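Transcriptional regulator, GntR family (Thermotoga maritima, PDB 3SXM) probably binds DNA at regulatory sites as a transcription factor, the present chain being its all-helical, metal-binding FCD domain. Local coordinates at residues Glu13-Ile16 and Met17-Phe21; Ser58-Arg61 and Leu62-Phe66. The protein carries 3 engineered substitutions. One frame throughout, in Å; residues are numbered along the deposited sequence.

Contact 1 (Glu13-Ile16 and Met17-Phe21)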
# COMPACT_ATOMS: atom_id res chain seq x y z
N GLU A 13 -1.57 2.15 -9.94
CA GLU A 13 -1.03 2.83 -8.75
C GLU A 13 -1.31 1.96 -7.52
O GLU A 13 -0.44 1.87 -6.64
CB GLU A 13 -1.65 4.20 -8.57
CG GLU A 13 -1.17 4.90 -7.30
CD GLU A 13 -1.64 6.33 -7.17
OE1 GLU A 13 -2.84 6.62 -7.44
OE2 GLU A 13 -0.81 7.21 -6.83
N THR A 14 -2.51 1.36 -7.44
CA THR A 14 -2.81 0.45 -6.32
C THR A 14 -1.88 -0.73 -6.31
O THR A 14 -1.40 -1.16 -5.24
CB THR A 14 -4.30 0.03 -6.35
OG1 THR A 14 -5.10 1.21 -6.30
CG2 THR A 14 -4.64 -0.88 -5.21
N ARG A 15 -1.56 -1.30 -7.45
CA ARG A 15 -0.60 -2.38 -7.52
C ARG A 15 0.78 -1.96 -7.07
O ARG A 15 1.46 -2.72 -6.36
CB ARG A 15 -0.51 -2.94 -8.97
CG ARG A 15 -1.75 -3.66 -9.41
CD ARG A 15 -1.57 -4.29 -10.81
NE ARG A 15 -0.63 -5.37 -10.77
CZ ARG A 15 -0.15 -6.01 -11.83
NH1 ARG A 15 -0.67 -5.80 -13.03
NH2 ARG A 15 0.79 -6.92 -11.65
N ILE A 16 1.23 -0.76 -7.47
CA ILE A 16 2.57 -0.25 -7.06
C ILE A 16 2.56 -0.18 -5.53
O ILE A 16 3.47 -0.70 -4.86
CB ILE A 16 2.90 1.07 -7.70
CG1 ILE A 16 3.14 0.90 -9.23
CG2 ILE A 16 4.12 1.67 -7.06
CD1 ILE A 16 3.22 2.18 -9.98
N MET A 17 1.53 0.47 -4.97
CA MET A 17 1.40 0.58 -3.50
C MET A 17 1.58 -0.77 -2.81
O MET A 17 2.38 -0.87 -1.84
CB MET A 17 0.06 1.25 -3.14
CG MET A 17 -0.21 1.32 -1.62
SD MET A 17 -1.81 2.01 -1.27
CE MET A 17 -2.86 0.69 -1.82
N MET A 18 0.80 -1.76 -3.20
CA MET A 18 0.76 -3.02 -2.47
C MET A 18 1.98 -3.88 -2.81
O MET A 18 2.63 -4.45 -1.93
CB MET A 18 -0.52 -3.78 -2.77
CG MET A 18 -1.79 -3.02 -2.37
SD MET A 18 -3.31 -3.88 -2.70
CE MET A 18 -3.25 -5.07 -1.48
N GLU A 19 2.29 -4.05 -4.09
CA GLU A 19 3.37 -4.98 -4.50
C GLU A 19 4.73 -4.49 -4.06
O GLU A 19 5.57 -5.28 -3.61
CB GLU A 19 3.28 -5.26 -6.01
CG GLU A 19 2.00 -5.88 -6.46
CD GLU A 19 2.06 -6.25 -7.92
OE1 GLU A 19 3.20 -6.42 -8.40
OE2 GLU A 19 1.01 -6.40 -8.58
N VAL A 20 5.01 -3.22 -4.22
CA VAL A 20 6.31 -2.66 -3.84
C VAL A 20 6.44 -2.73 -2.32
O VAL A 20 7.51 -3.05 -1.81
CB VAL A 20 6.52 -1.24 -4.36
CG1 VAL A 20 7.75 -0.57 -3.69
CG2 VAL A 20 6.63 -1.25 -5.90
N PHE A 21 5.37 -2.40 -1.57
CA PHE A 21 5.45 -2.53 -0.12
C PHE A 21 5.87 -3.94 0.25
O PHE A 21 6.70 -4.13 1.14
CB PHE A 21 4.10 -2.20 0.55
CG PHE A 21 4.13 -2.31 2.05
CD1 PHE A 21 4.53 -1.24 2.81
CD2 PHE A 21 3.73 -3.46 2.72
CE1 PHE A 21 4.51 -1.28 4.20
CE2 PHE A 21 3.80 -3.52 4.09
CZ PHE A 21 4.17 -2.45 4.82
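Met17 N reaches back to Glu13 O (2.9 Å), and the bonds Met18 to Thr14, Glu19 to Arg15 and Val20 to Ile16 continue this alpha-helical pattern along helix 5-25 of the FCD domain, although the turn at 17-20 is of the wider pi type. One turn apart, Arg15 and Glu19 lie alongside each other and form a buried salt bridge. Arg15 presents the NE side of its guanidinium, and both donors converge on one oxygen: NE stands 2.9 Å from Glu19 OE2, and NH2 stands 3.1 Å from that same OE2. The oxygen sits in the guanidinium plane, at its edge, yet the carboxylate is turned 42° against that plane. A bend in the arginine chain at chi3 (68°) swings NE round to face the glutamate. Glu19 suits this place because its two oxygens divide the work: OE2 also bonds Tyr79, while OE1 takes His63, a zinc ligand in another structure of this protein. Replacing Arg15 by an alanine would probably leave the buried Glu19 carboxylate without its charged mate, held by Tyr79 and His63 alone among the partners named here. Thr14 ties OG1 to Glu10 O of the preceding turn, leaving its methyl to meet two flexible thioethers, CG2 lying 4.1 Å from Met17 CE and equally far from Met18 SD. Met17 also packs on Phe21 of the second subunit. Branched Ile16 and Val20, side by side against helix 115-135, touch through Ile16 CG2 and Val20 CG2 at 4.0 Å.

Contact 2 (Ser58-Arg61 and Leu62-Phe66); sequences SDER and LHKLF
Between Glu60 and Lys64, one turn apart on helix 51-68 of the all-helical FCD fold, runs an i to i+4 salt bridge, with Glu60 OE2 2.8 Å from Lys64 NZ. The ammonium arrives on the anti side of OE2, 17° out of the carboxylate plane. Both chains are extended beyond CG and run alongside each other, so long flexible residues suit the place: their methylenes also touch, Glu60 CG to Lys64 CD at 3.8 Å. Lys64 has a cation-pi partner in Trp83 as well. Arg61 turns its charge to another side of the helix, where Glu35, Glu38 and Asp57 pair with it.

Backbone hydrogen bonds follow the same i to i+4 spacing. His63 N donates to Asp59 O at 3.1 Å, almost straight at 174°, while Leu62, Lys64 and Leu65 reach back to Ser58, Glu60 and Arg61.

The remaining contact joins two residues that bind zinc in another structure of the protein, Asp59 and His63; here the metal is absent. Asp59 OD2 pairs with Arg90, and His63 hydrogen-bonds to Glu19 through ND1 and to His103 through NE2. With the carboxylate and ring planes 53° apart, Asp59 and His63 meet without a hydrogen bond between their side chains. Instead two oxygens approach the same ring carbon: His63 CD2 lies 3.1 Å from Asp59 O, at the ring edge, and 3.2 Å from Asp59 OD1.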
# COMPACT_ATOMS: atom_id res chain seq x y z
N SER A 58 2.62 -17.37 -15.32
CA SER A 58 3.76 -16.76 -14.59
C SER A 58 3.45 -15.39 -14.02
O SER A 58 3.88 -15.08 -12.92
CB SER A 58 5.10 -16.70 -15.36
OG SER A 58 5.03 -15.86 -16.52
N ASP A 59 2.75 -14.55 -14.76
CA ASP A 59 2.54 -13.17 -14.33
C ASP A 59 1.70 -13.18 -13.06
O ASP A 59 2.08 -12.58 -12.06
CB ASP A 59 1.83 -12.41 -15.45
CG ASP A 59 1.36 -11.05 -14.98
OD1 ASP A 59 2.21 -10.21 -14.73
OD2 ASP A 59 0.14 -10.84 -14.78
N GLU A 60 0.57 -13.89 -13.07
CA GLU A 60 -0.33 -13.89 -11.91
C GLU A 60 0.40 -14.48 -10.72
O GLU A 60 0.40 -13.92 -9.61
CB GLU A 60 -1.61 -14.64 -12.20
CG GLU A 60 -2.47 -14.86 -10.99
CD GLU A 60 -3.80 -15.50 -11.25
OE1 GLU A 60 -4.10 -15.84 -12.42
OE2 GLU A 60 -4.57 -15.66 -10.29
N ARG A 61 1.11 -15.58 -10.94
CA ARG A 61 1.83 -16.21 -9.83
C ARG A 61 2.89 -15.32 -9.25
O ARG A 61 3.05 -15.27 -8.02
CB ARG A 61 2.47 -17.56 -10.26
CG ARG A 61 1.52 -18.63 -10.46
CD ARG A 61 2.19 -19.87 -11.14
NE ARG A 61 3.14 -20.52 -10.24
CZ ARG A 61 3.92 -21.52 -10.62
NH1 ARG A 61 3.94 -21.91 -11.89
NH2 ARG A 61 4.72 -22.09 -9.75
N LEU A 62 3.64 -14.60 -10.08
CA LEU A 62 4.77 -13.82 -9.58
C LEU A 62 4.24 -12.68 -8.71
O LEU A 62 4.76 -12.46 -7.62
CB LEU A 62 5.59 -13.28 -10.76
CG LEU A 62 6.81 -12.47 -10.35
CD1 LEU A 62 7.78 -13.27 -9.50
CD2 LEU A 62 7.50 -11.93 -11.55
N HIS A 63 3.26 -11.94 -9.22
CA HIS A 63 2.78 -10.76 -8.50
C HIS A 63 2.02 -11.17 -7.25
O HIS A 63 2.19 -10.53 -6.19
CB HIS A 63 2.00 -9.85 -9.42
CG HIS A 63 2.86 -9.25 -10.49
ND1 HIS A 63 3.57 -8.08 -10.34
CD2 HIS A 63 3.19 -9.73 -11.72
CE1 HIS A 63 4.30 -7.86 -11.42
NE2 HIS A 63 4.06 -8.85 -12.26
N LYS A 64 1.24 -12.24 -7.30
CA LYS A 64 0.59 -12.78 -6.08
C LYS A 64 1.62 -13.29 -5.08
O LYS A 64 1.32 -13.20 -3.88
CB LYS A 64 -0.44 -13.85 -6.40
CG LYS A 64 -1.68 -13.23 -6.97
CD LYS A 64 -2.75 -14.23 -7.23
CE LYS A 64 -4.11 -13.55 -7.44
NZ LYS A 64 -5.13 -14.57 -7.79
N LEU A 65 2.78 -13.81 -5.52
CA LEU A 65 3.81 -14.31 -4.59
C LEU A 65 4.31 -13.15 -3.75
O LEU A 65 4.53 -13.31 -2.51
CB LEU A 65 5.01 -14.93 -5.37
CG LEU A 65 6.28 -15.20 -4.54
CD1 LEU A 65 6.05 -16.18 -3.49
CD2 LEU A 65 7.40 -15.64 -5.46
N PHE A 66 4.50 -12.00 -4.34
CA PHE A 66 5.08 -10.85 -3.59
C PHE A 66 4.12 -10.56 -2.43
O PHE A 66 4.54 -10.34 -1.29
CB PHE A 66 5.22 -9.62 -4.47
CG PHE A 66 6.19 -9.77 -5.63
CD1 PHE A 66 7.21 -10.69 -5.62
CD2 PHE A 66 6.02 -8.98 -6.76
CE1 PHE A 66 8.10 -10.83 -6.72
CE2 PHE A 66 6.93 -9.12 -7.83
CZ PHE A 66 7.92 -10.02 -7.77

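How the contacts relate
Contact 1 lies on helix 5-25 and contact 2 on helix 51-68; the centres of the two contacts are about 13 Å apart, but their side chains meet at the zinc site. The join is a probable hydrogen bond of 2.6 Å between Glu19 OE1 and His63 ND1. Arg15 NH2 packs 3.3 Å from the same His63 ND1. The Arg15-Glu19 pair thus forms a second shell behind a ligand held in contact 2, consistent with Glu19 orienting the imidazole so that NE2 faces the site. Asp59, His103 and His125 also bind zinc in another structure of the protein; in this metal-free chain the two histidine side chains lie about 3 Å and 4 Å, respectively, from that of His63 at their nearest atoms.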